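Long-range contacts in putative lipoprotein YerB (Bacillus subtilis, PDB 2PSB), which is of unknown function but is a putative membrane-anchored lipoprotein of the DUF3048 family that interacts with the helicase PcrA: residues 45-50 with 218-223; 63-68 with 193-198; 86-91 with 246-251; 101-106 with 131-136. All coordinates share one frame; numbering follows the deposited sequence.

Contact 1 (45-50 with 218-223)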
loop_
_atom_site.group_PDB
_atom_site.type_symbol
_atom_site.label_atom_id
_atom_site.label_comp_id
_atom_site.label_asym_id
_atom_site.label_seq_id
_atom_site.Cartn_x
_atom_site.Cartn_y
_atom_site.Cartn_z
ATOM N N PRO A 45 -2.282 -7.446 -14.195
ATOM C CA PRO A 45 -1.532 -7.454 -12.935
ATOM C C PRO A 45 -0.471 -6.349 -12.939
ATOM O O PRO A 45 0.059 -6.007 -13.986
ATOM C CB PRO A 45 -0.914 -8.849 -12.926
ATOM C CG PRO A 45 -0.567 -9.036 -14.365
ATOM C CD PRO A 45 -1.799 -8.519 -15.089
ATOM N N GLN A 46 -0.170 -5.803 -11.765
ATOM C CA GLN A 46 0.819 -4.752 -11.642
ATOM C C GLN A 46 2.216 -5.353 -11.543
ATOM O O GLN A 46 2.370 -6.580 -11.490
ATOM C CB GLN A 46 0.520 -3.905 -10.405
ATOM C CG GLN A 46 -0.856 -3.215 -10.438
ATOM C CD GLN A 46 -1.964 -4.042 -9.789
ATOM O OE1 GLN A 46 -1.922 -5.279 -9.785
ATOM N NE2 GLN A 46 -2.969 -3.359 -9.252
ATOM N N SER A 47 3.231 -4.491 -11.519
ATOM C CA SER A 47 4.619 -4.931 -11.407
ATOM C C SER A 47 5.249 -4.528 -10.070
ATOM O O SER A 47 5.084 -3.386 -9.617
ATOM C CB SER A 47 5.455 -4.336 -12.541
ATOM O OG SER A 47 5.046 -4.843 -13.804
ATOM N N GLY A 48 5.948 -5.477 -9.443
ATOM C CA GLY A 48 6.640 -5.219 -8.188
ATOM C C GLY A 48 5.927 -5.361 -6.850
ATOM O O GLY A 48 6.556 -5.175 -5.812
ATOM N N LEU A 49 4.640 -5.694 -6.842
ATOM C CA LEU A 49 3.928 -5.825 -5.564
ATOM C C LEU A 49 4.383 -6.991 -4.681
ATOM O O LEU A 49 4.069 -7.016 -3.488
ATOM C CB LEU A 49 2.407 -5.904 -5.780
ATOM C CG LEU A 49 1.725 -4.623 -6.272
ATOM C CD1 LEU A 49 0.210 -4.749 -6.139
ATOM C CD2 LEU A 49 2.221 -3.427 -5.455
ATOM N N SER A 50 5.124 -7.946 -5.244
ATOM C CA SER A 50 5.605 -9.075 -4.443
ATOM C C SER A 50 6.857 -8.702 -3.650
ATOM O O SER A 50 7.271 -9.432 -2.743
ATOM C CB SER A 50 5.910 -10.285 -5.325
ATOM O OG SER A 50 6.901 -9.997 -6.292
ATOM N N THR A 218 -1.560 -11.431 -8.818
ATOM C CA THR A 218 -0.216 -11.847 -9.166
ATOM C C THR A 218 0.671 -10.639 -9.500
ATOM O O THR A 218 0.186 -9.513 -9.636
ATOM C CB THR A 218 -0.264 -12.772 -10.391
ATOM O OG1 THR A 218 1.011 -13.380 -10.581
ATOM C CG2 THR A 218 -0.618 -11.991 -11.624
ATOM N N ASP A 219 1.971 -10.889 -9.623
ATOM C CA ASP A 219 2.934 -9.846 -9.962
ATOM C C ASP A 219 3.387 -10.132 -11.391
ATOM O O ASP A 219 4.093 -11.115 -11.641
ATOM C CB ASP A 219 4.139 -9.900 -9.013
ATOM C CG ASP A 219 5.110 -8.733 -9.209
ATOM O OD1 ASP A 219 5.124 -8.120 -10.300
ATOM O OD2 ASP A 219 5.874 -8.441 -8.267
ATOM N N ARG A 220 2.977 -9.284 -12.330
ATOM C CA ARG A 220 3.359 -9.487 -13.717
ATOM C C ARG A 220 4.838 -9.843 -13.852
ATOM O O ARG A 220 5.213 -10.627 -14.716
ATOM C CB ARG A 220 3.079 -8.240 -14.564
ATOM C CG ARG A 220 3.523 -8.403 -16.024
ATOM C CD ARG A 220 3.475 -7.086 -16.800
ATOM N NE ARG A 220 2.147 -6.478 -16.810
ATOM C CZ ARG A 220 1.130 -6.895 -17.557
ATOM N NH1 ARG A 220 1.283 -7.934 -18.375
ATOM N NH2 ARG A 220 -0.046 -6.270 -17.484
ATOM N N GLU A 221 5.671 -9.275 -12.985
ATOM C CA GLU A 221 7.110 -9.511 -13.043
ATOM C C GLU A 221 7.566 -10.933 -12.704
ATOM O O GLU A 221 8.614 -11.379 -13.181
ATOM C CB GLU A 221 7.834 -8.495 -12.158
ATOM C CG GLU A 221 7.596 -7.045 -12.587
ATOM C CD GLU A 221 7.848 -6.802 -14.089
ATOM O OE1 GLU A 221 8.960 -7.096 -14.574
ATOM O OE2 GLU A 221 6.926 -6.312 -14.785
ATOM N N THR A 222 6.785 -11.648 -11.895
ATOM C CA THR A 222 7.118 -13.020 -11.529
ATOM C C THR A 222 6.105 -14.018 -12.085
ATOM O O THR A 222 6.391 -15.212 -12.194
ATOM C CB THR A 222 7.129 -13.217 -10.009
ATOM O OG1 THR A 222 5.839 -12.885 -9.473
ATOM C CG2 THR A 222 8.195 -12.362 -9.367
ATOM N N GLY A 223 4.921 -13.529 -12.435
ATOM C CA GLY A 223 3.886 -14.420 -12.919
ATOM C C GLY A 223 3.421 -15.273 -11.747
ATOM O O GLY A 223 2.643 -16.207 -11.919
HETATM O O HOH W 1 2.209 -4.596 -14.925
HETATM O O HOH W 2 -1.011 -4.043 -16.581
HETATM O O HOH W 3 -0.051 -6.993 -8.438
#
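Asp219 is the tight centre of this contact, its carboxylate gripped by four donors. Its CG stands anti to the backbone N (chi1 -173°), which carries the carboxylate to the backbone N atoms of Gly48 and Ser50. Asp219 OD1 accepts from Gly48 N at 2.9 Å and, from the opposite face of the carboxylate plane, from Glu221 N, the latter closing an Asx turn. Asp219 OD2 takes Ser50 OG at 2.7 Å on its anti side and Ser50 N from above the plane. With an alanine here, Gly48 N and both Ser50 donors would probably lose their acceptor, and the Asx turn its bond to Glu221 N. Arg220 N donates to Gln46 O (2.9 Å), and Ser47 OG to Glu221 OE2 (2.6 Å). Pro45 CB is also close-packed, 3.4 Å from Thr218 CG2. The looser side begins at Arg220, whose guanidinium lays one face over the Pro45 ring while two waters meet its edge in plane. One accepts from Arg220 NE at 2.7 Å and donates to Pro45 O and Ser47 OG. The Asp219 and Arg220 bonds tie the turn after strand 215-219 to the loop between strands 33-37 and 54-59, whose Gln46 and Leu49 pack on Phe67 of strand 65-71.

Contact 2 (63-68 with 193-198)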
loop_
_atom_site.group_PDB
_atom_site.type_symbol
_atom_site.label_atom_id
_atom_site.label_comp_id
_atom_site.label_asym_id
_atom_site.label_seq_id
_atom_site.Cartn_x
_atom_site.Cartn_y
_atom_site.Cartn_z
ATOM N N GLN A 63 -15.475 4.356 -7.598
ATOM C CA GLN A 63 -15.542 3.119 -6.836
ATOM C C GLN A 63 -14.302 2.271 -7.086
ATOM O O GLN A 63 -14.294 1.073 -6.808
ATOM C CB GLN A 63 -16.801 2.321 -7.201
ATOM C CG GLN A 63 -17.360 1.513 -6.036
ATOM C CD GLN A 63 -17.840 2.397 -4.890
ATOM O OE1 GLN A 63 -17.826 1.987 -3.731
ATOM N NE2 GLN A 63 -18.274 3.612 -5.213
ATOM N N ILE A 64 -13.257 2.894 -7.618
ATOM C CA ILE A 64 -12.016 2.186 -7.893
ATOM C C ILE A 64 -11.016 2.473 -6.777
ATOM O O ILE A 64 -10.908 3.609 -6.301
ATOM C CB ILE A 64 -11.414 2.619 -9.252
ATOM C CG1 ILE A 64 -12.323 2.149 -10.396
ATOM C CG2 ILE A 64 -9.997 2.047 -9.425
ATOM C CD1 ILE A 64 -12.294 0.642 -10.657
ATOM N N THR A 65 -10.300 1.434 -6.355
ATOM C CA THR A 65 -9.307 1.574 -5.300
ATOM C C THR A 65 -7.921 1.732 -5.903
ATOM O O THR A 65 -7.698 1.441 -7.077
ATOM C CB THR A 65 -9.267 0.358 -4.375
ATOM O OG1 THR A 65 -8.992 -0.807 -5.147
ATOM C CG2 THR A 65 -10.576 0.189 -3.643
ATOM N N ARG A 66 -6.989 2.179 -5.075
ATOM C CA ARG A 66 -5.623 2.396 -5.516
ATOM C C ARG A 66 -4.691 1.976 -4.395
ATOM O O ARG A 66 -5.053 2.045 -3.223
ATOM C CB ARG A 66 -5.425 3.875 -5.866
ATOM C CG ARG A 66 -4.044 4.223 -6.372
ATOM C CD ARG A 66 -4.153 5.113 -7.591
ATOM N NE ARG A 66 -4.957 6.291 -7.312
ATOM C CZ ARG A 66 -5.671 6.944 -8.226
ATOM N NH1 ARG A 66 -6.371 8.016 -7.878
ATOM N NH2 ARG A 66 -5.707 6.518 -9.479
ATOM N N PHE A 67 -3.485 1.570 -4.766
ATOM C CA PHE A 67 -2.484 1.100 -3.814
ATOM C C PHE A 67 -1.341 2.072 -3.539
ATOM O O PHE A 67 -1.009 2.936 -4.362
ATOM C CB PHE A 67 -1.808 -0.173 -4.338
ATOM C CG PHE A 67 -2.752 -1.285 -4.710
ATOM C CD1 PHE A 67 -2.363 -2.237 -5.650
ATOM C CD2 PHE A 67 -4.007 -1.388 -4.133
ATOM C CE1 PHE A 67 -3.213 -3.280 -6.016
ATOM C CE2 PHE A 67 -4.870 -2.421 -4.489
ATOM C CZ PHE A 67 -4.472 -3.372 -5.435
ATOM N N LEU A 68 -0.741 1.897 -2.368
ATOM C CA LEU A 68 0.463 2.617 -1.975
ATOM C C LEU A 68 1.311 1.409 -1.593
ATOM O O LEU A 68 1.009 0.726 -0.619
ATOM C CB LEU A 68 0.273 3.515 -0.752
ATOM C CG LEU A 68 1.584 4.238 -0.382
ATOM C CD1 LEU A 68 1.970 5.246 -1.495
ATOM C CD2 LEU A 68 1.438 4.947 0.943
ATOM N N VAL A 193 -21.657 -0.969 -9.858
ATOM C CA VAL A 193 -20.256 -1.345 -10.011
ATOM C C VAL A 193 -19.840 -2.319 -8.919
ATOM O O VAL A 193 -20.321 -2.247 -7.787
ATOM C CB VAL A 193 -19.328 -0.115 -9.958
ATOM C CG1 VAL A 193 -19.694 0.855 -11.067
ATOM C CG2 VAL A 193 -19.425 0.555 -8.602
ATOM N N THR A 194 -18.946 -3.235 -9.265
ATOM C CA THR A 194 -18.464 -4.224 -8.313
ATOM C C THR A 194 -16.935 -4.156 -8.189
ATOM O O THR A 194 -16.227 -3.883 -9.162
ATOM C CB THR A 194 -18.897 -5.650 -8.745
ATOM O OG1 THR A 194 -18.582 -6.590 -7.709
ATOM C CG2 THR A 194 -18.196 -6.056 -10.027
ATOM N N ASN A 195 -16.445 -4.385 -6.973
ATOM C CA ASN A 195 -15.017 -4.376 -6.672
ATOM C C ASN A 195 -14.867 -5.268 -5.441
ATOM O O ASN A 195 -14.990 -4.810 -4.306
ATOM C CB ASN A 195 -14.550 -2.944 -6.371
ATOM C CG ASN A 195 -13.031 -2.813 -6.310
ATOM O OD1 ASN A 195 -12.506 -1.711 -6.145
ATOM N ND2 ASN A 195 -12.323 -3.931 -6.447
ATOM N N LEU A 196 -14.617 -6.550 -5.688
ATOM C CA LEU A 196 -14.487 -7.549 -4.629
ATOM C C LEU A 196 -13.057 -8.043 -4.435
ATOM O O LEU A 196 -12.411 -8.485 -5.381
ATOM C CB LEU A 196 -15.395 -8.749 -4.938
ATOM C CG LEU A 196 -15.344 -9.969 -4.012
ATOM C CD1 LEU A 196 -15.917 -9.612 -2.640
ATOM C CD2 LEU A 196 -16.133 -11.114 -4.642
ATOM N N VAL A 197 -12.582 -7.959 -3.194
ATOM C CA VAL A 197 -11.244 -8.401 -2.820
ATOM C C VAL A 197 -11.387 -9.551 -1.820
ATOM O O VAL A 197 -12.214 -9.491 -0.916
ATOM C CB VAL A 197 -10.434 -7.239 -2.169
ATOM C CG1 VAL A 197 -9.062 -7.733 -1.744
ATOM C CG2 VAL A 197 -10.280 -6.094 -3.162
ATOM N N GLU A 198 -10.585 -10.596 -1.982
ATOM C CA GLU A 198 -10.670 -11.741 -1.084
ATOM C C GLU A 198 -9.278 -12.174 -0.656
ATOM O O GLU A 198 -8.329 -12.116 -1.437
ATOM C CB GLU A 198 -11.374 -12.916 -1.784
ATOM C CG GLU A 198 -12.432 -12.497 -2.801
ATOM C CD GLU A 198 -13.112 -13.683 -3.476
ATOM O OE1 GLU A 198 -13.667 -13.515 -4.587
ATOM O OE2 GLU A 198 -13.100 -14.784 -2.892
#
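Gln63 meets Val193 first, through carbon alone: its CB points toward the partner, Gln63 CG lies 3.4 Å from Val193 CG2, and Gln63 CB is almost as near that methyl. The valine is itself poorly ordered. The backbone of Gln63 then approaches Asn195, with Gln63 O 3.4 Å from Asn195 OD1 as modelled, although that amide is probably turned over. Thr65, opening strand 65-71, turns toward the partner and sets its methyl CG2 against the end of the Asn195 amide; its hydroxyl bonds to Asn39 and Glu57 instead. Beyond the contact itself, strand 65-71 continues to Phe67, which is surrounded by other parts of the fold and meets Trp294 edge-to-face. The two segments thus approach where strands 65-71 and 196-202 begin, each strand belonging to a different sheet. With 186 Å² buried in all, the chemistry is that of a small, mostly van der Waals seam, whose one possible polar link depends on how the Asn195 amide is turned.

Contact 3 (86-91 with 246-251)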
loop_
_atom_site.group_PDB
_atom_site.type_symbol
_atom_site.label_atom_id
_atom_site.label_comp_id
_atom_site.label_asym_id
_atom_site.label_seq_id
_atom_site.Cartn_x
_atom_site.Cartn_y
_atom_site.Cartn_z
ATOM N N ARG A 86 -2.988 11.092 -3.809
ATOM C CA ARG A 86 -4.108 11.599 -3.026
ATOM C C ARG A 86 -3.555 11.987 -1.670
ATOM O O ARG A 86 -2.538 11.448 -1.249
ATOM C CB ARG A 86 -5.192 10.522 -2.883
ATOM C CG ARG A 86 -5.939 10.234 -4.173
ATOM C CD ARG A 86 -6.716 11.464 -4.623
ATOM N NE ARG A 86 -6.601 11.688 -6.063
ATOM C CZ ARG A 86 -7.196 10.943 -6.987
ATOM N NH1 ARG A 86 -7.959 9.919 -6.628
ATOM N NH2 ARG A 86 -7.019 11.220 -8.269
ATOM N N GLU A 87 -4.209 12.930 -0.996
ATOM C CA GLU A 87 -3.753 13.372 0.309
ATOM C C GLU A 87 -3.477 12.222 1.259
ATOM O O GLU A 87 -2.371 12.119 1.792
ATOM C CB GLU A 87 -4.764 14.326 0.953
ATOM C CG GLU A 87 -4.704 15.738 0.409
ATOM C CD GLU A 87 -5.880 16.081 -0.478
ATOM O OE1 GLU A 87 -6.203 15.282 -1.387
ATOM O OE2 GLU A 87 -6.471 17.164 -0.271
ATOM N N TYR A 88 -4.470 11.361 1.473
ATOM C CA TYR A 88 -4.289 10.235 2.376
ATOM C C TYR A 88 -3.069 9.379 2.034
ATOM O O TYR A 88 -2.475 8.780 2.924
ATOM C CB TYR A 88 -5.556 9.361 2.464
ATOM C CG TYR A 88 -6.358 9.218 1.195
ATOM C CD1 TYR A 88 -7.331 10.164 0.849
ATOM C CD2 TYR A 88 -6.181 8.123 0.359
ATOM C CE1 TYR A 88 -8.110 10.012 -0.291
ATOM C CE2 TYR A 88 -6.955 7.963 -0.789
ATOM C CZ TYR A 88 -7.921 8.912 -1.104
ATOM O OH TYR A 88 -8.715 8.759 -2.222
ATOM N N PHE A 89 -2.686 9.321 0.763
ATOM C CA PHE A 89 -1.503 8.544 0.394
ATOM C C PHE A 89 -0.214 9.270 0.801
ATOM O O PHE A 89 0.764 8.647 1.217
ATOM C CB PHE A 89 -1.496 8.244 -1.114
ATOM C CG PHE A 89 -2.463 7.165 -1.515
ATOM C CD1 PHE A 89 -2.437 5.925 -0.880
ATOM C CD2 PHE A 89 -3.400 7.381 -2.525
ATOM C CE1 PHE A 89 -3.330 4.911 -1.239
ATOM C CE2 PHE A 89 -4.296 6.382 -2.896
ATOM C CZ PHE A 89 -4.259 5.140 -2.249
ATOM N N VAL A 90 -0.210 10.591 0.685
ATOM C CA VAL A 90 0.964 11.361 1.078
ATOM C C VAL A 90 1.171 11.133 2.568
ATOM O O VAL A 90 2.282 10.873 3.027
ATOM C CB VAL A 90 0.768 12.873 0.826
ATOM C CG1 VAL A 90 1.954 13.646 1.380
ATOM C CG2 VAL A 90 0.611 13.139 -0.656
ATOM N N THR A 91 0.075 11.206 3.312
ATOM C CA THR A 91 0.089 11.017 4.758
ATOM C C THR A 91 0.592 9.618 5.147
ATOM O O THR A 91 1.353 9.461 6.099
ATOM C CB THR A 91 -1.332 11.221 5.332
ATOM O OG1 THR A 91 -1.813 12.516 4.948
ATOM C CG2 THR A 91 -1.331 11.111 6.844
ATOM N N ARG A 246 -14.657 14.840 -4.840
ATOM C CA ARG A 246 -13.480 14.167 -4.297
ATOM C C ARG A 246 -13.621 14.018 -2.797
ATOM O O ARG A 246 -14.089 14.928 -2.114
ATOM C CB ARG A 246 -12.200 14.953 -4.600
ATOM C CG ARG A 246 -12.039 15.349 -6.054
ATOM C CD ARG A 246 -10.622 15.803 -6.369
ATOM N NE ARG A 246 -10.581 16.584 -7.603
ATOM C CZ ARG A 246 -9.586 16.551 -8.483
ATOM N NH1 ARG A 246 -8.533 15.769 -8.279
ATOM N NH2 ARG A 246 -9.643 17.310 -9.569
ATOM N N ARG A 247 -13.213 12.866 -2.286
ATOM C CA ARG A 247 -13.307 12.616 -0.863
ATOM C C ARG A 247 -11.957 12.417 -0.205
ATOM O O ARG A 247 -10.996 11.965 -0.830
ATOM C CB ARG A 247 -14.194 11.399 -0.581
ATOM C CG ARG A 247 -13.712 10.096 -1.187
ATOM C CD ARG A 247 -13.884 10.091 -2.694
ATOM N NE ARG A 247 -13.751 8.754 -3.268
ATOM C CZ ARG A 247 -14.541 7.727 -2.968
ATOM N NH1 ARG A 247 -14.343 6.551 -3.547
ATOM N NH2 ARG A 247 -15.525 7.871 -2.086
ATOM N N ASP A 248 -11.905 12.773 1.072
ATOM C CA ASP A 248 -10.707 12.634 1.871
ATOM C C ASP A 248 -10.993 11.501 2.844
ATOM O O ASP A 248 -12.127 11.024 2.936
ATOM C CB ASP A 248 -10.424 13.936 2.625
ATOM C CG ASP A 248 -9.080 13.928 3.317
ATOM O OD1 ASP A 248 -8.100 13.452 2.710
ATOM O OD2 ASP A 248 -8.999 14.412 4.465
ATOM N N ILE A 249 -9.961 11.057 3.551
ATOM C CA ILE A 249 -10.108 9.982 4.517
ATOM C C ILE A 249 -9.435 10.379 5.824
ATOM O O ILE A 249 -8.217 10.560 5.885
ATOM C CB ILE A 249 -9.482 8.666 3.990
ATOM C CG1 ILE A 249 -10.197 8.236 2.708
ATOM C CG2 ILE A 249 -9.598 7.577 5.037
ATOM C CD1 ILE A 249 -9.655 6.961 2.088
ATOM N N ASP A 250 -10.241 10.531 6.871
ATOM C CA ASP A 250 -9.723 10.907 8.171
ATOM C C ASP A 250 -8.911 9.754 8.745
ATOM O O ASP A 250 -9.467 8.758 9.207
ATOM C CB ASP A 250 -10.874 11.261 9.114
ATOM C CG ASP A 250 -10.390 11.733 10.470
ATOM O OD1 ASP A 250 -11.240 12.132 11.294
ATOM O OD2 ASP A 250 -9.162 11.704 10.714
ATOM N N LEU A 251 -7.591 9.901 8.701
ATOM C CA LEU A 251 -6.671 8.890 9.207
ATOM C C LEU A 251 -6.051 9.310 10.526
ATOM O O LEU A 251 -4.990 8.817 10.894
ATOM C CB LEU A 251 -5.548 8.652 8.200
ATOM C CG LEU A 251 -5.927 7.974 6.888
ATOM C CD1 LEU A 251 -4.709 7.917 5.975
ATOM C CD2 LEU A 251 -6.465 6.586 7.181
#
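The Tyr88 ring lies between Ile249 on one face and, on the other, Arg86, two residues earlier at the helix N-cap position. Ile249 CD1 stands almost exactly over the ring centre, 3.9 Å from the centroid and 3° off the normal, a well-centred CH-pi contact. Arg86 CB covers the opposite face, offset toward the rim. At the edge, in the ring plane, lie Arg247 O, 3.5 Å from Tyr88 CE1, and Asp248 OD1, consistent with weakly favourable contact of ring C-H groups with two oxygens. This is helix-on-strand packing: the first turn of helix 87-94 rests on strand 247-250, the axes of the short segments 8.4 Å apart and 34° from parallel. Tyr88 holds its ring there with chi1 at 35°, bringing the flat group down toward the strand, while its hydroxyl bonds weakly to Leu59 O. Cutting the side chain back to an alanine is likely to open a gap against Ile249 CD1 and Arg86 CB and to leave Leu59 O without this weak donor. On the strand side, Ile249 and Leu251 also touch Ala236 of strand 230-240, with which strand 247-250 pairs antiparallel, the backbone of Asp248 bonding to His239. Within the helix, Thr91 OG1 donates to Glu87 O, which also accepts from Thr91 N. The contact ends at Leu251, whose methyl CD1 reaches Tyr88 CB at 3.9 Å.

Contact 4 (101-106 with 131-136)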
loop_
_atom_site.group_PDB
_atom_site.type_symbol
_atom_site.label_atom_id
_atom_site.label_comp_id
_atom_site.label_asym_id
_atom_site.label_seq_id
_atom_site.Cartn_x
_atom_site.Cartn_y
_atom_site.Cartn_z
ATOM N N VAL A 101 6.606 8.318 -4.764
ATOM C CA VAL A 101 6.569 8.214 -6.210
ATOM C C VAL A 101 5.121 8.142 -6.677
ATOM O O VAL A 101 4.311 7.409 -6.100
ATOM C CB VAL A 101 7.337 6.976 -6.684
ATOM C CG1 VAL A 101 7.398 6.948 -8.216
ATOM C CG2 VAL A 101 8.731 6.998 -6.096
ATOM N N HIS A 102 4.799 8.916 -7.709
ATOM C CA HIS A 102 3.443 8.951 -8.236
ATOM C C HIS A 102 3.394 9.477 -9.661
ATOM O O HIS A 102 4.417 9.576 -10.340
ATOM C CB HIS A 102 2.561 9.835 -7.354
ATOM C CG HIS A 102 3.012 11.261 -7.298
ATOM N ND1 HIS A 102 4.255 11.627 -6.831
ATOM C CD2 HIS A 102 2.393 12.407 -7.660
ATOM C CE1 HIS A 102 4.383 12.940 -6.908
ATOM N NE2 HIS A 102 3.267 13.437 -7.407
ATOM N N HIS A 103 2.193 9.820 -10.110
ATOM C CA HIS A 103 2.016 10.343 -11.451
ATOM C C HIS A 103 0.688 11.076 -11.529
ATOM O O HIS A 103 -0.369 10.469 -11.748
ATOM C CB HIS A 103 2.059 9.210 -12.474
ATOM C CG HIS A 103 2.337 9.677 -13.871
ATOM N ND1 HIS A 103 2.693 8.817 -14.886
ATOM C CD2 HIS A 103 2.338 10.919 -14.414
ATOM C CE1 HIS A 103 2.909 9.507 -15.991
ATOM N NE2 HIS A 103 2.700 10.785 -15.731
ATOM N N GLY A 104 0.760 12.392 -11.356
ATOM C CA GLY A 104 -0.432 13.212 -11.367
ATOM C C GLY A 104 -0.848 13.371 -9.923
ATOM O O GLY A 104 -0.216 12.803 -9.028
ATOM N N TRP A 105 -1.907 14.131 -9.684
ATOM C CA TRP A 105 -2.379 14.354 -8.326
ATOM C C TRP A 105 -3.693 15.122 -8.262
ATOM O O TRP A 105 -4.157 15.682 -9.255
ATOM C CB TRP A 105 -1.320 15.118 -7.513
ATOM C CG TRP A 105 -0.683 16.284 -8.237
ATOM C CD1 TRP A 105 -1.238 17.050 -9.224
ATOM C CD2 TRP A 105 0.625 16.828 -7.999
ATOM N NE1 TRP A 105 -0.356 18.033 -9.619
ATOM C CE2 TRP A 105 0.794 17.918 -8.885
ATOM C CE3 TRP A 105 1.673 16.494 -7.129
ATOM C CZ2 TRP A 105 1.965 18.682 -8.918
ATOM C CZ3 TRP A 105 2.842 17.258 -7.163
ATOM C CH2 TRP A 105 2.976 18.336 -8.056
ATOM N N SER A 106 -4.294 15.132 -7.081
ATOM C CA SER A 106 -5.527 15.865 -6.871
ATOM C C SER A 106 -5.091 17.255 -6.410
ATOM O O SER A 106 -3.944 17.452 -6.015
ATOM C CB SER A 106 -6.380 15.197 -5.788
ATOM O OG SER A 106 -5.711 15.188 -4.541
ATOM N N PHE A 131 10.468 7.761 -16.182
ATOM C CA PHE A 131 9.155 7.122 -16.222
ATOM C C PHE A 131 8.980 6.709 -17.692
ATOM O O PHE A 131 9.295 7.489 -18.595
ATOM C CB PHE A 131 8.044 8.121 -15.876
ATOM C CG PHE A 131 7.602 8.092 -14.437
ATOM C CD1 PHE A 131 8.426 8.580 -13.422
ATOM C CD2 PHE A 131 6.338 7.610 -14.099
ATOM C CE1 PHE A 131 7.995 8.589 -12.094
ATOM C CE2 PHE A 131 5.901 7.617 -12.774
ATOM C CZ PHE A 131 6.730 8.107 -11.772
ATOM N N TRP A 132 8.497 5.498 -17.947
ATOM C CA TRP A 132 8.292 5.074 -19.325
ATOM C C TRP A 132 6.860 4.619 -19.573
ATOM O O TRP A 132 6.084 4.426 -18.626
ATOM C CB TRP A 132 9.285 3.968 -19.712
ATOM C CG TRP A 132 9.024 2.616 -19.103
ATOM C CD1 TRP A 132 8.191 1.639 -19.580
ATOM C CD2 TRP A 132 9.690 2.052 -17.970
ATOM N NE1 TRP A 132 8.312 0.499 -18.821
ATOM C CE2 TRP A 132 9.220 0.729 -17.821
ATOM C CE3 TRP A 132 10.633 2.544 -17.059
ATOM C CZ2 TRP A 132 9.676 -0.116 -16.806
ATOM C CZ3 TRP A 132 11.082 1.713 -16.055
ATOM C CH2 TRP A 132 10.599 0.395 -15.931
ATOM N N ARG A 133 6.521 4.473 -20.852
ATOM C CA ARG A 133 5.187 4.055 -21.285
ATOM C C ARG A 133 5.213 2.647 -21.874
ATOM O O ARG A 133 5.903 2.387 -22.853
ATOM C CB ARG A 133 4.646 5.027 -22.339
ATOM C CG ARG A 133 3.625 6.057 -21.848
ATOM C CD ARG A 133 4.089 6.745 -20.602
ATOM N NE ARG A 133 3.425 8.019 -20.310
ATOM C CZ ARG A 133 2.144 8.172 -19.989
ATOM N NH1 ARG A 133 1.322 7.127 -19.921
ATOM N NH2 ARG A 133 1.697 9.382 -19.687
ATOM N N ALA A 134 4.450 1.745 -21.278
ATOM C CA ALA A 134 4.377 0.371 -21.756
ATOM C C ALA A 134 3.579 0.307 -23.067
ATOM O O ALA A 134 2.559 0.986 -23.217
ATOM C CB ALA A 134 3.725 -0.500 -20.696
ATOM N N ASP A 135 4.040 -0.514 -24.008
ATOM C CA ASP A 135 3.378 -0.655 -25.305
ATOM C C ASP A 135 2.305 -1.743 -25.369
ATOM O O ASP A 135 1.604 -1.861 -26.370
ATOM C CB ASP A 135 4.414 -0.933 -26.385
ATOM C CG ASP A 135 4.994 -2.318 -26.276
ATOM O OD1 ASP A 135 4.995 -2.878 -25.159
ATOM O OD2 ASP A 135 5.464 -2.845 -27.299
ATOM N N PHE A 136 2.183 -2.549 -24.323
ATOM C CA PHE A 136 1.169 -3.601 -24.316
ATOM C C PHE A 136 -0.093 -3.066 -23.644
ATOM O O PHE A 136 -1.086 -3.779 -23.500
ATOM C CB PHE A 136 1.680 -4.836 -23.568
ATOM C CG PHE A 136 1.844 -4.621 -22.093
ATOM C CD1 PHE A 136 0.740 -4.636 -21.251
ATOM C CD2 PHE A 136 3.094 -4.331 -21.555
ATOM C CE1 PHE A 136 0.874 -4.357 -19.896
ATOM C CE2 PHE A 136 3.240 -4.050 -20.201
ATOM C CZ PHE A 136 2.128 -4.060 -19.370
#
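A chi1 of -161° turns the His103 imidazole away from its backbone N and toward Phe131, whose chi1 of -96°, off the usual staggered values, turns the phenyl toward it. The two rings form a T-shaped pair: the edge of Phe131 points to the face of His103, with centroids 5.3 Å apart and planes at 72°. The far end of the phenyl reaches past the imidazole to the strand, where Phe131 CZ lies 3.8 Å from Val101 CG1 and 3.1 Å from His102 O. On the outer side Arg133, its chain bent at chi2, lays one face of its guanidinium over His103 CE1, which is 3.9 Å from Arg133 NH2. Neither polar group relies on this meeting: His103 ND1 bonds to Ser143 OG, and Arg133 forms a salt bridge with Asp127. This T-shaped His-Phe pair joins the end of strand 99-102, which pairs with strands 33-37 and 120-122, to the small antiparallel sheet of strands 78-79, 143-146 and 132-133.

How the contacts relate
Contacts 1, 2 and 3 each join the N-terminal DUF3048 region to the C-terminal one, whereas contact 4 stays within the first. Along the chain their first segments come in the order 1, 2, 3, 4, and contact 4 is completed before any of the others closes; contact 2 closes before contact 1, and contact 3 crosses both. Contacts 1 and 3 sit on opposite sides of the chain's centre, with centres 26 Å apart. Strand 65-71 of contact 2 runs between them: Phe67 packs on Gln46 and Leu49, Leu68 on Phe89. Contact 4 touches contact 1 through Phe136 and Arg220, and contact 3 through Ser106. The two regions are thus interlocked at several separate places.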